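Meso-diaminopimelate dehydrogenase (Clostridium tetani, PDB 3WGY) is an engineered form of an enzyme that probably catalyses the reversible NADP-dependent oxidative deamination of meso-diaminopimelate. Local coordinates at residues 80-93 with 106-120. The protein carries 6 engineered substitutions. Sequence-based numbering, arbitrary orientation.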
# COMPACT_ATOMS: atom_id res chain seq x y z
N GLY B 80 21.83 1.00 -18.15
CA GLY B 80 21.62 1.49 -16.80
C GLY B 80 23.03 1.49 -16.26
O GLY B 80 23.46 2.43 -15.59
N PRO B 81 23.80 0.42 -16.55
CA PRO B 81 25.19 0.27 -16.12
C PRO B 81 26.10 1.41 -16.54
O PRO B 81 26.95 1.85 -15.78
CB PRO B 81 25.58 -1.06 -16.75
CG PRO B 81 24.33 -1.84 -16.62
CD PRO B 81 23.31 -0.85 -17.11
N MET B 82 25.92 1.88 -17.77
CA MET B 82 26.75 2.96 -18.28
C MET B 82 26.46 4.29 -17.60
O MET B 82 27.37 5.10 -17.40
CB MET B 82 26.56 3.10 -19.79
CG MET B 82 26.79 1.81 -20.58
SD MET B 82 28.27 0.88 -20.08
CE MET B 82 29.59 2.07 -20.41
N ILE B 83 25.20 4.53 -17.24
CA ILE B 83 24.82 5.77 -16.58
C ILE B 83 25.13 5.71 -15.08
O ILE B 83 25.47 6.72 -14.46
CB ILE B 83 23.30 6.07 -16.71
CG1 ILE B 83 22.81 5.74 -18.12
CG2 ILE B 83 23.03 7.54 -16.36
CD1 ILE B 83 23.47 6.53 -19.22
N ALA B 84 24.99 4.52 -14.50
CA ALA B 84 25.22 4.33 -13.07
C ALA B 84 26.63 4.71 -12.63
O ALA B 84 26.83 5.15 -11.50
CB ALA B 84 24.94 2.88 -12.69
N SER B 85 27.61 4.54 -13.52
CA SER B 85 28.99 4.89 -13.19
C SER B 85 29.20 6.39 -13.16
O SER B 85 30.27 6.86 -12.79
CB SER B 85 29.95 4.29 -14.22
OG SER B 85 29.98 2.87 -14.14
N GLN B 86 28.17 7.14 -13.54
CA GLN B 86 28.30 8.58 -13.58
C GLN B 86 27.22 9.34 -12.82
O GLN B 86 27.42 10.49 -12.44
CB GLN B 86 28.30 9.04 -15.04
CG GLN B 86 29.37 8.36 -15.88
CD GLN B 86 29.20 8.63 -17.36
OE1 GLN B 86 28.21 8.24 -17.97
NE2 GLN B 86 30.18 9.31 -17.96
N PHE B 87 26.07 8.70 -12.61
CA PHE B 87 24.98 9.37 -11.89
C PHE B 87 24.24 8.39 -11.00
O PHE B 87 24.42 7.18 -11.10
CB PHE B 87 23.95 9.97 -12.86
CG PHE B 87 24.55 10.85 -13.93
CD1 PHE B 87 25.18 10.29 -15.03
CD2 PHE B 87 24.46 12.23 -13.84
CE1 PHE B 87 25.73 11.10 -16.03
CE2 PHE B 87 24.99 13.05 -14.83
CZ PHE B 87 25.63 12.48 -15.93
N ASN B 88 23.42 8.93 -10.10
CA ASN B 88 22.58 8.09 -9.25
C ASN B 88 21.46 7.82 -10.24
O ASN B 88 21.02 8.73 -10.92
CB ASN B 88 22.06 8.88 -8.06
CG ASN B 88 23.15 9.32 -7.12
OD1 ASN B 88 23.98 8.52 -6.69
ND2 ASN B 88 23.16 10.61 -6.80
N THR B 89 20.99 6.59 -10.32
CA THR B 89 19.94 6.31 -11.30
C THR B 89 18.65 5.73 -10.77
O THR B 89 18.60 5.20 -9.66
CB THR B 89 20.45 5.35 -12.36
OG1 THR B 89 20.76 4.09 -11.75
CG2 THR B 89 21.70 5.92 -13.03
N VAL B 90 17.61 5.85 -11.59
CA VAL B 90 16.29 5.33 -11.29
C VAL B 90 15.80 4.69 -12.59
O VAL B 90 15.78 5.34 -13.63
CB VAL B 90 15.30 6.46 -10.88
CG1 VAL B 90 13.87 5.93 -10.91
CG2 VAL B 90 15.64 6.97 -9.49
N ASP B 91 15.42 3.42 -12.53
CA ASP B 91 14.92 2.75 -13.72
C ASP B 91 13.70 1.89 -13.40
O ASP B 91 13.37 1.65 -12.23
CB ASP B 91 16.00 1.88 -14.39
CG ASP B 91 16.34 0.64 -13.59
OD1 ASP B 91 15.42 -0.09 -13.18
OD2 ASP B 91 17.55 0.38 -13.38
N SER B 92 13.03 1.42 -14.45
CA SER B 92 11.83 0.60 -14.28
C SER B 92 12.01 -0.78 -14.91
O SER B 92 11.05 -1.36 -15.42
CB SER B 92 10.64 1.31 -14.91
OG SER B 92 10.95 1.64 -16.26
N PHE B 93 13.24 -1.28 -14.89
CA PHE B 93 13.57 -2.59 -15.45
C PHE B 93 12.43 -3.53 -15.06
O PHE B 93 12.22 -3.80 -13.88
CB PHE B 93 14.90 -3.05 -14.85
CG PHE B 93 15.48 -4.28 -15.50
CD1 PHE B 93 15.09 -5.55 -15.08
CD2 PHE B 93 16.42 -4.16 -16.51
CE1 PHE B 93 15.63 -6.69 -15.67
CE2 PHE B 93 16.97 -5.30 -17.11
CZ PHE B 93 16.58 -6.56 -16.68
N MET B 106 24.02 -3.62 -11.45
CA MET B 106 23.89 -2.23 -11.03
C MET B 106 24.51 -1.97 -9.66
O MET B 106 25.02 -0.88 -9.40
CB MET B 106 22.42 -1.83 -11.01
CG MET B 106 21.74 -1.89 -12.36
SD MET B 106 22.43 -0.69 -13.51
CE MET B 106 21.61 0.81 -13.02
N ASP B 107 24.47 -2.98 -8.79
CA ASP B 107 25.03 -2.84 -7.45
C ASP B 107 26.54 -2.64 -7.50
O ASP B 107 27.08 -1.74 -6.86
CB ASP B 107 24.69 -4.08 -6.61
CG ASP B 107 25.04 -3.90 -5.14
OD1 ASP B 107 24.74 -2.83 -4.57
OD2 ASP B 107 25.62 -4.84 -4.54
N GLU B 108 27.22 -3.48 -8.28
CA GLU B 108 28.67 -3.38 -8.43
C GLU B 108 29.06 -2.01 -8.97
O GLU B 108 29.84 -1.29 -8.35
CB GLU B 108 29.18 -4.47 -9.38
CG GLU B 108 30.11 -3.94 -10.48
CD GLU B 108 30.64 -5.04 -11.37
OE1 GLU B 108 31.42 -5.88 -10.87
OE2 GLU B 108 30.27 -5.07 -12.57
N ILE B 109 28.49 -1.65 -10.12
CA ILE B 109 28.78 -0.38 -10.76
C ILE B 109 28.46 0.81 -9.87
O ILE B 109 29.22 1.77 -9.81
CB ILE B 109 27.98 -0.25 -12.07
CG1 ILE B 109 28.35 -1.41 -13.00
CG2 ILE B 109 28.27 1.08 -12.72
CD1 ILE B 109 27.28 -1.77 -13.99
N SER B 110 27.32 0.75 -9.17
CA SER B 110 26.91 1.83 -8.28
C SER B 110 27.93 2.06 -7.18
O SER B 110 28.44 3.17 -7.01
CB SER B 110 25.54 1.50 -7.66
OG SER B 110 24.55 1.37 -8.67
N LYS B 111 28.23 1.01 -6.42
CA LYS B 111 29.19 1.11 -5.33
C LYS B 111 30.54 1.61 -5.86
O LYS B 111 31.06 2.63 -5.40
CB LYS B 111 29.37 -0.25 -4.64
CG LYS B 111 28.18 -0.64 -3.76
CD LYS B 111 28.38 -2.00 -3.10
CE LYS B 111 27.23 -2.32 -2.16
NZ LYS B 111 27.29 -3.70 -1.61
N LYS B 112 31.08 0.89 -6.83
CA LYS B 112 32.35 1.23 -7.45
C LYS B 112 32.43 2.73 -7.77
O LYS B 112 33.51 3.33 -7.70
CB LYS B 112 32.52 0.40 -8.72
CG LYS B 112 33.90 0.40 -9.34
CD LYS B 112 33.94 -0.58 -10.51
CE LYS B 112 35.27 -0.58 -11.23
NZ LYS B 112 35.24 -1.52 -12.39
N ALA B 113 31.30 3.34 -8.10
CA ALA B 113 31.28 4.76 -8.44
C ALA B 113 30.86 5.68 -7.30
O ALA B 113 30.94 6.90 -7.43
CB ALA B 113 30.37 4.98 -9.64
N GLY B 114 30.41 5.11 -6.19
CA GLY B 114 29.97 5.93 -5.07
C GLY B 114 28.62 6.56 -5.32
O GLY B 114 28.34 7.67 -4.86
N ASN B 115 27.77 5.86 -6.07
CA ASN B 115 26.43 6.34 -6.39
C ASN B 115 25.38 5.34 -5.94
O ASN B 115 25.71 4.24 -5.49
CB ASN B 115 26.29 6.55 -7.90
CG ASN B 115 27.16 7.66 -8.42
OD1 ASN B 115 27.61 7.63 -9.57
ND2 ASN B 115 27.38 8.67 -7.59
N ILE B 116 24.11 5.71 -6.05
CA ILE B 116 23.03 4.81 -5.67
C ILE B 116 22.12 4.64 -6.87
O ILE B 116 21.86 5.59 -7.60
CB ILE B 116 22.23 5.37 -4.47
CG1 ILE B 116 20.96 4.53 -4.26
CG2 ILE B 116 21.87 6.82 -4.70
CD1 ILE B 116 20.19 4.89 -3.00
N SER B 117 21.65 3.41 -7.08
CA SER B 117 20.77 3.12 -8.21
C SER B 117 19.51 2.38 -7.79
O SER B 117 19.57 1.34 -7.16
CB SER B 117 21.50 2.27 -9.25
OG SER B 117 22.55 3.00 -9.86
N LEU B 118 18.37 2.94 -8.16
CA LEU B 118 17.09 2.31 -7.85
C LEU B 118 16.64 1.53 -9.08
O LEU B 118 16.46 2.10 -10.16
CB LEU B 118 16.04 3.36 -7.50
CG LEU B 118 14.60 2.83 -7.44
CD1 LEU B 118 14.53 1.71 -6.40
CD2 LEU B 118 13.63 3.97 -7.10
N ILE B 119 16.47 0.23 -8.94
CA ILE B 119 16.04 -0.59 -10.06
C ILE B 119 14.62 -1.12 -9.87
O ILE B 119 14.13 -1.23 -8.74
CB ILE B 119 16.95 -1.82 -10.27
CG1 ILE B 119 16.68 -2.85 -9.17
CG2 ILE B 119 18.42 -1.39 -10.22
CD1 ILE B 119 17.19 -4.23 -9.50
N SER B 120 13.97 -1.43 -10.98
CA SER B 120 12.64 -2.01 -11.01
C SER B 120 11.50 -1.29 -10.27
O SER B 120 10.75 -1.93 -9.52
CB SER B 120 12.72 -3.46 -10.52
OG SER B 120 13.63 -4.21 -11.30
O HOH W 1 31.35 2.19 -11.32
O HOH W 2 25.49 8.94 -4.49
O HOH W 3 18.59 2.40 -12.14
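Met106 bends back on itself (chi2 -65°, chi3 -80°) and lays its SD and CE against the first turn of helix 80-84. The sulfur sits 3.7 Å from Pro81 CD, and CE lies against the bare backbone of Gly80, 3.6 Å from Gly80 O. One turn further along helix 106-113, Ile109 spreads its two branches over the facing side of helix 80-84: CD1 pushes tightly against Pro81 CB, 3.3 Å away, while CG2 packs on Ala84 CB at 3.8 Å. The small Ala84 fits between Met106 and Ile109, with Ser117 OG to one side of its CB. The helices run nearly parallel, 9.0 Å apart, on one face of a Rossmann-like parallel sheet; helix 99-113 is the crossover of the beta-alpha-beta unit that carries strand 88-90 to its neighbour 116-118. Between the strands, Thr89 N donates to Ile116 O and Thr89 O receives Leu118 N, the latter in an almost straight bond (171°). Thr89 OG1 and Ser117 OG meet 2.8 Å apart on the face covered by helices 80-84 and 99-113, whereas Val90 and Leu118 lie alongside each other on the other face, where both touch Ile291 of helix 276-296. At the start of the strands, Asn88 turns its OD1 onto Ile116 N (2.9 Å), its amide plane almost perpendicular to that of Asn115. Beyond their far ends, Ser120 N meets Asp91 OD1 nearly end-on, Phe93 N comes from above the carboxylate plane on the other side, closing an Asx turn, and Ser120 OG donates to Phe93 O (3.0 Å).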